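Local coordinates for peptidase M16 inactive domain family protein (Pseudomonas fluorescens, PDB 3GWB) that probably functions as a metal-binding, hydrolase-type member of the peptidase M16 family, although it carries the family's inactive domain, at residues P342-K345 with E346-A350; E386-M389 with R390-E394. All coordinates share one frame; numbering follows the deposited sequence.

How the contacts relate
Both contacts are local, made between residues three or four apart at or along a helix, and both lie toward the periphery of the chain. Contact 1 (342-350) covers the start of helix 344-356 and is partly buried; contact 2 (386-394) covers most of helix 384-394 and is a surface contact. Their centres are 16 Å apart and they do not touch, yet both helices pack on helix 266-277, and Lys-351 of the first helix donates to backbone carbonyls of the second. The chemistry follows position: contact 1 caps the amides of a helix start, whereas contact 2, further along its helix, relies on an aspartate-arginine salt bridge and a serine folded back onto a carbonyl.

Contact 1: P342-K345 with E346-A350; sequences PTQK and ELDDA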
loop_
_atom_site.group_PDB
_atom_site.type_symbol
_atom_site.label_atom_id
_atom_site.label_comp_id
_atom_site.label_asym_id
_atom_site.label_seq_id
_atom_site.Cartn_x
_atom_site.Cartn_y
_atom_site.Cartn_z
ATOM N N PRO A 342 3.877 -35.034 2.028
ATOM C CA PRO A 342 3.036 -34.538 3.116
ATOM C C PRO A 342 2.258 -35.672 3.779
ATOM O O PRO A 342 2.050 -36.718 3.172
ATOM C CB PRO A 342 2.121 -33.559 2.399
ATOM C CG PRO A 342 1.863 -34.275 1.120
ATOM C CD PRO A 342 3.241 -34.783 0.722
ATOM N N THR A 343 1.835 -35.460 5.021
ATOM C CA THR A 343 1.059 -36.463 5.752
ATOM C C THR A 343 -0.408 -36.278 5.380
ATOM O O THR A 343 -0.788 -35.205 4.914
ATOM C CB THR A 343 1.192 -36.273 7.269
ATOM O OG1 THR A 343 0.706 -34.975 7.631
ATOM C CG2 THR A 343 2.648 -36.405 7.697
ATOM N N GLN A 344 -1.221 -37.318 5.581
ATOM C CA GLN A 344 -2.651 -37.248 5.279
ATOM C C GLN A 344 -3.275 -36.040 5.952
ATOM O O GLN A 344 -4.078 -35.332 5.349
ATOM C CB GLN A 344 -3.386 -38.496 5.775
ATOM C CG GLN A 344 -3.585 -39.571 4.736
ATOM C CD GLN A 344 -4.185 -39.038 3.449
ATOM O OE1 GLN A 344 -5.215 -38.363 3.454
ATOM N NE2 GLN A 344 -3.542 -39.348 2.336
ATOM N N LYS A 345 -2.912 -35.816 7.209
ATOM C CA LYS A 345 -3.450 -34.690 7.954
ATOM C C LYS A 345 -3.167 -33.384 7.226
ATOM O O LYS A 345 -4.081 -32.592 6.991
ATOM C CB LYS A 345 -2.848 -34.641 9.361
ATOM C CG LYS A 345 -3.305 -33.436 10.176
ATOM C CD LYS A 345 -2.750 -33.459 11.595
ATOM C CE LYS A 345 -1.225 -33.386 11.615
ATOM N NZ LYS A 345 -0.693 -32.144 10.972
ATOM N N GLU A 346 -1.901 -33.167 6.865
ATOM C CA GLU A 346 -1.499 -31.952 6.160
ATOM C C GLU A 346 -2.264 -31.769 4.863
ATOM O O GLU A 346 -2.675 -30.659 4.532
ATOM C CB GLU A 346 -0.002 -31.975 5.842
ATOM C CG GLU A 346 0.889 -32.037 7.063
ATOM C CD GLU A 346 2.366 -32.039 6.708
ATOM O OE1 GLU A 346 2.768 -32.871 5.869
ATOM O OE2 GLU A 346 3.123 -31.216 7.278
ATOM N N LEU A 347 -2.442 -32.859 4.125
ATOM C CA LEU A 347 -3.151 -32.809 2.855
ATOM C C LEU A 347 -4.615 -32.409 3.044
ATOM O O LEU A 347 -5.130 -31.563 2.312
ATOM C CB LEU A 347 -3.072 -34.164 2.150
ATOM C CG LEU A 347 -3.729 -34.253 0.772
ATOM C CD1 LEU A 347 -2.803 -33.637 -0.265
ATOM C CD2 LEU A 347 -4.010 -35.708 0.422
ATOM N N ASP A 348 -5.284 -33.009 4.025
ATOM C CA ASP A 348 -6.689 -32.696 4.276
ATOM C C ASP A 348 -6.878 -31.259 4.738
ATOM O O ASP A 348 -7.759 -30.551 4.248
ATOM C CB ASP A 348 -7.278 -33.663 5.304
ATOM C CG ASP A 348 -7.492 -35.050 4.734
ATOM O OD1 ASP A 348 -8.024 -35.146 3.604
ATOM O OD2 ASP A 348 -7.137 -36.039 5.412
ATOM N N ASP A 349 -6.049 -30.834 5.684
ATOM C CA ASP A 349 -6.103 -29.470 6.193
ATOM C C ASP A 349 -5.912 -28.485 5.038
ATOM O O ASP A 349 -6.658 -27.511 4.911
ATOM C CB ASP A 349 -5.008 -29.262 7.244
ATOM C CG ASP A 349 -5.290 -30.012 8.540
ATOM O OD1 ASP A 349 -5.943 -31.082 8.487
ATOM O OD2 ASP A 349 -4.847 -29.537 9.610
ATOM N N ALA A 350 -4.920 -28.744 4.190
ATOM C CA ALA A 350 -4.660 -27.866 3.053
ATOM C C ALA A 350 -5.871 -27.813 2.124
ATOM O O ALA A 350 -6.311 -26.728 1.735
ATOM C CB ALA A 350 -3.422 -28.337 2.286
#
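A capping box starts helix 344-356, with Thr-343 at the N-cap and Glu-346 three residues on, each side chain bonding to the other's backbone NH. Glu-346 N donates to Thr-343 OG1 at 3.3 Å, a long but nearly straight bond of 166°. In return, Thr-343 N donates to Glu-346 OE1 at 2.9 Å, meeting that oxygen on its anti side and a little out of the carboxylate plane. The threonine hydroxyl sits between its own backbone N and carbonyl carbon (chi1 60°), a rotation that turns OG1 to the amide of Glu-346 and leaves CG2 beside the backbone N. Glu-346 sends CG back beside its backbone N (chi1 -61°) and then runs extended, so its chain passes close by the hydroxyl, with CG 3.0 Å from Thr-343 OG1, and its OE1 also comes within 3.2 Å of Pro-342 CA. The same OE1 forms a salt bridge with Arg-284, which ties the cap to helix 284-292. Cut back to an alanine, Glu-346 would lose its carboxylate, and Thr-343 N is likely to be left without its acceptor and Arg-284 without this partner, opening half of the box. Pro-342 and Leu-347, both buried, turn inward: Pro-342 touches Ile-275 and Val-397, while Leu-347 meets Leu-271, Val-397 and Val-400, seating the helix start against helices 266-277 and 397-407. Regular helical bonding takes over at once, with Leu-347 N donating to Thr-343 O at 3.0 Å and Asp-348 N to Gln-344 O, before Asp-349 N reaches Lys-345 O at 2.9 Å.

Contact 2: E386-M389 with R390-E394; sequences EDFM and RQSQE
With CG swung beside its backbone N (chi1 -58°), Asp-387 lies alongside Arg-390, whose chain leaves with CG anti to the backbone N (chi1 -171°) and bends at chi3, bringing the guanidinium back along the helix to the carboxylate one turn earlier. The resulting salt bridge is end-on, and both terminal nitrogens hold a single oxygen: NH1 of Arg-390 is 3.0 Å from Asp-387 OD1 and NH2 of Arg-390 is 3.1 Å from it. That oxygen lies at the guanidinium edge, near its plane, but the two flat groups are strongly twisted, their planes 71° apart. NH1 takes the anti lone pair of OD1, while NH2 comes from above the carboxylate plane. The other oxygen, OD2, is hydrogen-bonded to Ser-383 OG, so both oxygens have partners, which should restrict the carboxylate's rotation.

A different pairing occupies the buried side. Ser-392 folds its hydroxyl back onto the preceding turn, OG donating to Phe-388 O at 2.8 Å, while its own amide N reaches the same carbonyl oxygen at 2.9 Å. The two donors arrive from opposite faces of the carbonyl plane, so Phe-388 O is gripped twice. From there OG also stands 3.6 Å above the plane of the Phe-388 ring, over its centre, while the selenium of Met-389, a selenomethionine, lies at the ring edge.

Phe-388 packs on Tyr-266 and Ala-267 and Ser-392 on Ala-267, which lays this side of helix 384-394 against helix 266-277. Toward the C-terminal part of helix 384-394, Ser-392 touches Leu-354 and Gln-393 touches Ala-355 of helix 344-356, and Lys-351 of that helix donates to the backbone oxygens of Ser-392 and Gln-393.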
loop_
_atom_site.group_PDB
_atom_site.type_symbol
_atom_site.label_atom_id
_atom_site.label_comp_id
_atom_site.label_asym_id
_atom_site.label_seq_id
_atom_site.Cartn_x
_atom_site.Cartn_y
_atom_site.Cartn_z
ATOM N N GLU A 386 -13.136 -24.601 -12.865
ATOM C CA GLU A 386 -13.783 -25.813 -12.379
ATOM C C GLU A 386 -12.792 -26.963 -12.239
ATOM O O GLU A 386 -12.862 -27.735 -11.283
ATOM C CB GLU A 386 -14.915 -26.236 -13.321
ATOM C CG GLU A 386 -15.886 -25.119 -13.683
ATOM C CD GLU A 386 -15.426 -24.319 -14.890
ATOM O OE1 GLU A 386 -15.303 -24.917 -15.984
ATOM O OE2 GLU A 386 -15.191 -23.097 -14.747
ATOM N N ASP A 387 -11.866 -27.072 -13.186
ATOM C CA ASP A 387 -10.881 -28.145 -13.148
ATOM C C ASP A 387 -9.919 -27.995 -11.978
ATOM O O ASP A 387 -9.489 -28.990 -11.392
ATOM C CB ASP A 387 -10.080 -28.199 -14.454
ATOM C CG ASP A 387 -10.961 -28.397 -15.676
ATOM O OD1 ASP A 387 -11.981 -29.117 -15.573
ATOM O OD2 ASP A 387 -10.624 -27.842 -16.747
ATOM N N PHE A 388 -9.574 -26.757 -11.644
ATOM C CA PHE A 388 -8.652 -26.518 -10.546
ATOM C C PHE A 388 -9.219 -27.032 -9.223
ATOM O O PHE A 388 -8.513 -27.679 -8.450
ATOM C CB PHE A 388 -8.330 -25.028 -10.425
ATOM C CG PHE A 388 -7.334 -24.722 -9.353
ATOM C CD1 PHE A 388 -5.977 -24.957 -9.558
ATOM C CD2 PHE A 388 -7.755 -24.257 -8.113
ATOM C CE1 PHE A 388 -5.055 -24.741 -8.537
ATOM C CE2 PHE A 388 -6.844 -24.040 -7.086
ATOM C CZ PHE A 388 -5.490 -24.279 -7.297
HETATM N N MSE A 389 -10.490 -26.739 -8.966
HETATM C CA MSE A 389 -11.142 -27.186 -7.735
HETATM C C MSE A 389 -11.242 -28.696 -7.673
HETATM O O MSE A 389 -10.855 -29.313 -6.685
HETATM C CB MSE A 389 -12.552 -26.611 -7.624
HETATM C CG MSE A 389 -12.630 -25.279 -6.916
HETATM SE SE MSE A 389 -11.720 -24.007 -7.776
HETATM C CE MSE A 389 -11.621 -22.713 -6.504
ATOM N N ARG A 390 -11.778 -29.286 -8.732
ATOM C CA ARG A 390 -11.940 -30.730 -8.795
ATOM C C ARG A 390 -10.609 -31.425 -8.536
ATOM O O ARG A 390 -10.489 -32.219 -7.604
ATOM C CB ARG A 390 -12.483 -31.142 -10.167
ATOM C CG ARG A 390 -12.899 -32.605 -10.247
ATOM C CD ARG A 390 -13.412 -32.991 -11.631
ATOM N NE ARG A 390 -12.370 -32.906 -12.650
ATOM C CZ ARG A 390 -12.311 -31.962 -13.583
ATOM N NH1 ARG A 390 -13.241 -31.017 -13.630
ATOM N NH2 ARG A 390 -11.319 -31.962 -14.463
ATOM N N GLN A 391 -9.612 -31.108 -9.358
ATOM C CA GLN A 391 -8.289 -31.707 -9.239
ATOM C C GLN A 391 -7.657 -31.505 -7.866
ATOM O O GLN A 391 -7.132 -32.452 -7.277
ATOM C CB GLN A 391 -7.361 -31.155 -10.324
ATOM C CG GLN A 391 -7.741 -31.583 -11.733
ATOM C CD GLN A 391 -6.797 -31.035 -12.789
ATOM O OE1 GLN A 391 -5.574 -31.163 -12.675
ATOM N NE2 GLN A 391 -7.360 -30.428 -13.827
ATOM N N SER A 392 -7.704 -30.277 -7.357
ATOM C CA SER A 392 -7.125 -29.984 -6.051
ATOM C C SER A 392 -7.697 -30.882 -4.962
ATOM O O SER A 392 -6.954 -31.576 -4.264
ATOM C CB SER A 392 -7.361 -28.519 -5.678
ATOM O OG SER A 392 -6.574 -27.655 -6.480
ATOM N N GLN A 393 -9.018 -30.866 -4.820
ATOM C CA GLN A 393 -9.690 -31.674 -3.809
ATOM C C GLN A 393 -9.470 -33.182 -3.977
ATOM O O GLN A 393 -9.706 -33.947 -3.049
ATOM C CB GLN A 393 -11.194 -31.381 -3.816
ATOM C CG GLN A 393 -11.568 -29.955 -3.434
ATOM C CD GLN A 393 -11.054 -29.558 -2.061
ATOM O OE1 GLN A 393 -11.251 -30.278 -1.081
ATOM N NE2 GLN A 393 -10.398 -28.404 -1.983
ATOM N N GLU A 394 -9.010 -33.608 -5.149
ATOM C CA GLU A 394 -8.798 -35.031 -5.399
ATOM C C GLU A 394 -7.361 -35.542 -5.304
ATOM O O GLU A 394 -7.121 -36.753 -5.377
ATOM C CB GLU A 394 -9.388 -35.397 -6.761
ATOM C CG GLU A 394 -10.907 -35.504 -6.734
ATOM C CD GLU A 394 -11.519 -35.687 -8.109
ATOM O OE1 GLU A 394 -10.954 -36.452 -8.923
ATOM O OE2 GLU A 394 -12.578 -35.072 -8.370
#